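Local coordinates for receptor-like protein kinase ANXUR1 (Arabidopsis thaliana, PDB 6FIG) that probably acts as a cell-surface receptor kinase in plant reproduction, with an extracellular region built of two tandem malectin-like domains that carries calcium and N-linked glycans, at residues L282-C287 / F299-N304. Sequence-based numbering, arbitrary orientation.
With NAG (2-acetamido-2-deoxy-beta-D-glucopyranose), chain D.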
# COMPACT_ATOMS: atom_id res chain seq x y z
N LEU A 282 -13.87 -21.78 -10.26
CA LEU A 282 -14.79 -20.68 -10.07
C LEU A 282 -14.91 -20.46 -8.58
O LEU A 282 -15.27 -21.37 -7.83
CB LEU A 282 -16.18 -20.98 -10.64
CG LEU A 282 -16.32 -20.98 -12.15
CD1 LEU A 282 -15.67 -22.21 -12.77
CD2 LEU A 282 -17.80 -20.90 -12.51
N ARG A 283 -14.58 -19.24 -8.17
CA ARG A 283 -14.72 -18.79 -6.80
C ARG A 283 -15.95 -17.92 -6.69
O ARG A 283 -15.99 -16.83 -7.26
CB ARG A 283 -13.48 -17.99 -6.37
CG ARG A 283 -13.61 -17.51 -4.94
CD ARG A 283 -12.29 -17.04 -4.38
NE ARG A 283 -11.48 -18.20 -4.09
CZ ARG A 283 -10.29 -18.17 -3.52
NH1 ARG A 283 -9.72 -17.00 -3.18
NH2 ARG A 283 -9.70 -19.32 -3.24
N LEU A 284 -16.98 -18.42 -5.99
CA LEU A 284 -18.22 -17.69 -5.83
C LEU A 284 -18.21 -17.04 -4.47
O LEU A 284 -17.99 -17.71 -3.47
CB LEU A 284 -19.43 -18.64 -5.95
CG LEU A 284 -19.85 -18.98 -7.38
CD1 LEU A 284 -18.79 -19.70 -8.18
CD2 LEU A 284 -21.10 -19.83 -7.33
N HIS A 285 -18.41 -15.73 -4.45
CA HIS A 285 -18.40 -14.94 -3.23
C HIS A 285 -19.84 -14.65 -2.81
O HIS A 285 -20.65 -14.19 -3.63
CB HIS A 285 -17.68 -13.61 -3.47
CG HIS A 285 -16.22 -13.74 -3.74
ND1 HIS A 285 -15.28 -13.69 -2.73
CD2 HIS A 285 -15.54 -13.93 -4.89
CE1 HIS A 285 -14.08 -13.83 -3.26
NE2 HIS A 285 -14.21 -13.96 -4.57
N PHE A 286 -20.12 -14.88 -1.53
CA PHE A 286 -21.47 -14.68 -0.98
C PHE A 286 -21.45 -13.88 0.30
O PHE A 286 -20.54 -14.01 1.10
CB PHE A 286 -22.14 -16.01 -0.67
CG PHE A 286 -22.29 -16.93 -1.83
CD1 PHE A 286 -23.35 -16.78 -2.73
CD2 PHE A 286 -21.44 -18.03 -1.99
CE1 PHE A 286 -23.53 -17.68 -3.77
CE2 PHE A 286 -21.61 -18.92 -3.03
CZ PHE A 286 -22.66 -18.76 -3.92
N CYS A 287 -22.51 -13.10 0.53
CA CYS A 287 -22.72 -12.47 1.82
C CYS A 287 -24.20 -12.09 1.83
O CYS A 287 -24.66 -11.37 0.95
CB CYS A 287 -21.85 -11.24 2.02
SG CYS A 287 -22.07 -10.42 3.62
N PHE A 299 -30.89 -22.24 -3.04
CA PHE A 299 -30.79 -22.24 -4.49
C PHE A 299 -29.81 -23.24 -5.05
O PHE A 299 -28.82 -23.61 -4.39
CB PHE A 299 -30.49 -20.83 -5.03
CG PHE A 299 -29.29 -20.15 -4.43
CD1 PHE A 299 -29.37 -19.50 -3.22
CD2 PHE A 299 -28.09 -20.08 -5.15
CE1 PHE A 299 -28.27 -18.85 -2.69
CE2 PHE A 299 -27.00 -19.43 -4.62
CZ PHE A 299 -27.10 -18.81 -3.38
N ASN A 300 -30.09 -23.66 -6.28
CA ASN A 300 -29.26 -24.60 -7.00
C ASN A 300 -28.25 -23.83 -7.82
O ASN A 300 -28.54 -22.74 -8.30
CB ASN A 300 -30.10 -25.48 -7.91
CG ASN A 300 -31.08 -26.35 -7.15
OD1 ASN A 300 -30.77 -26.88 -6.08
ND2 ASN A 300 -32.28 -26.48 -7.68
N ILE A 301 -27.06 -24.41 -7.96
CA ILE A 301 -25.96 -23.79 -8.72
C ILE A 301 -25.44 -24.83 -9.69
O ILE A 301 -25.12 -25.95 -9.27
CB ILE A 301 -24.81 -23.33 -7.82
CG1 ILE A 301 -25.30 -22.36 -6.73
CG2 ILE A 301 -23.70 -22.68 -8.65
CD1 ILE A 301 -24.20 -21.90 -5.79
N TYR A 302 -25.36 -24.46 -10.97
CA TYR A 302 -24.87 -25.34 -12.02
C TYR A 302 -23.71 -24.68 -12.74
O TYR A 302 -23.68 -23.47 -12.92
CB TYR A 302 -25.99 -25.65 -13.02
CG TYR A 302 -27.27 -26.10 -12.37
CD1 TYR A 302 -27.41 -27.40 -11.90
CD2 TYR A 302 -28.35 -25.23 -12.25
CE1 TYR A 302 -28.60 -27.82 -11.32
CE2 TYR A 302 -29.54 -25.63 -11.67
CZ TYR A 302 -29.66 -26.92 -11.21
OH TYR A 302 -30.88 -27.29 -10.64
N ILE A 303 -22.72 -25.50 -13.12
CA ILE A 303 -21.54 -25.02 -13.84
C ILE A 303 -21.40 -25.93 -15.05
O ILE A 303 -21.28 -27.15 -14.90
CB ILE A 303 -20.26 -25.03 -12.96
CG1 ILE A 303 -20.39 -24.00 -11.83
CG2 ILE A 303 -19.02 -24.72 -13.81
CD1 ILE A 303 -19.32 -24.04 -10.75
N ASN A 304 -21.44 -25.36 -16.26
CA ASN A 304 -21.39 -26.13 -17.51
C ASN A 304 -22.41 -27.25 -17.52
O ASN A 304 -22.09 -28.40 -17.83
CB ASN A 304 -19.97 -26.64 -17.81
CG ASN A 304 -19.09 -25.56 -18.37
OD1 ASN A 304 -19.37 -24.40 -18.17
ND2 ASN A 304 -17.99 -25.94 -19.02
C1 NAG D . -31.32 -24.20 -15.14
C2 NAG D . -32.55 -24.92 -15.64
C3 NAG D . -32.36 -26.43 -15.60
C4 NAG D . -31.03 -26.86 -16.19
C5 NAG D . -29.91 -26.09 -15.51
C6 NAG D . -28.49 -26.46 -15.94
C7 NAG D . -34.65 -23.73 -15.16
C8 NAG D . -35.66 -23.42 -14.09
N2 NAG D . -33.64 -24.50 -14.77
O3 NAG D . -33.42 -27.05 -16.32
O4 NAG D . -30.82 -28.25 -15.94
O5 NAG D . -30.15 -24.72 -15.79
O6 NAG D . -28.23 -26.04 -17.28
O7 NAG D . -34.77 -23.30 -16.31
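L282, L284 and F286 face F299, I301 and I303 across the interface of two facing beta sheets. The contact is wholly apolar, and no hydrogen bond crosses it. The two strands run roughly antiparallel, at 155°, with their axes 11.0 Å apart at closest approach.

Two aliphatic pairs meet tip to tip. L282 CD2 lies 3.9 Å from I303 CD1. L284 CD2 lies 4.0 Å from I301 CD1 and also touches the CG2 branch of the same isoleucine. I301 keeps an extended chain (chi2 179°), which carries CD1 out toward the side chains of L284 and F286. I301 CD1 also lies 4.0 Å from F286 CZ, and so meets the leucine methyl and the aromatic ring side by side at its outer end.

One aromatic pair completes the row. F286 CE1 approaches the edge of the F299 ring, in its plane, 3.8 Å from F299 CZ.

The alternate residues point to the outer sides of the two sheets. On one side, R283 forms a salt bridge with D331 and a cation-pi contact with Y329, while H285 is hydrogen-bonded to Y250 and E368. On the other, Y302 lays one ring face against an N-acetylglucosamine, with Y302 CD2 3.7 Å from the sugar C5; N305 and Q348 are hydrogen-bonded to the glycan.

All six touching side chains are buried. L364 and L367 of strand 363-372 pack beside L284, and L347 of strand 344-351 beside I301 and I303. Strand 278-287 pairs with 327-336 and 363-372, whereas 299-303 pairs with 344-351. The contact is thus a section of the hydrophobic core between the facing sheets of a malectin-like beta sandwich, with a glycan resting on its outer surface.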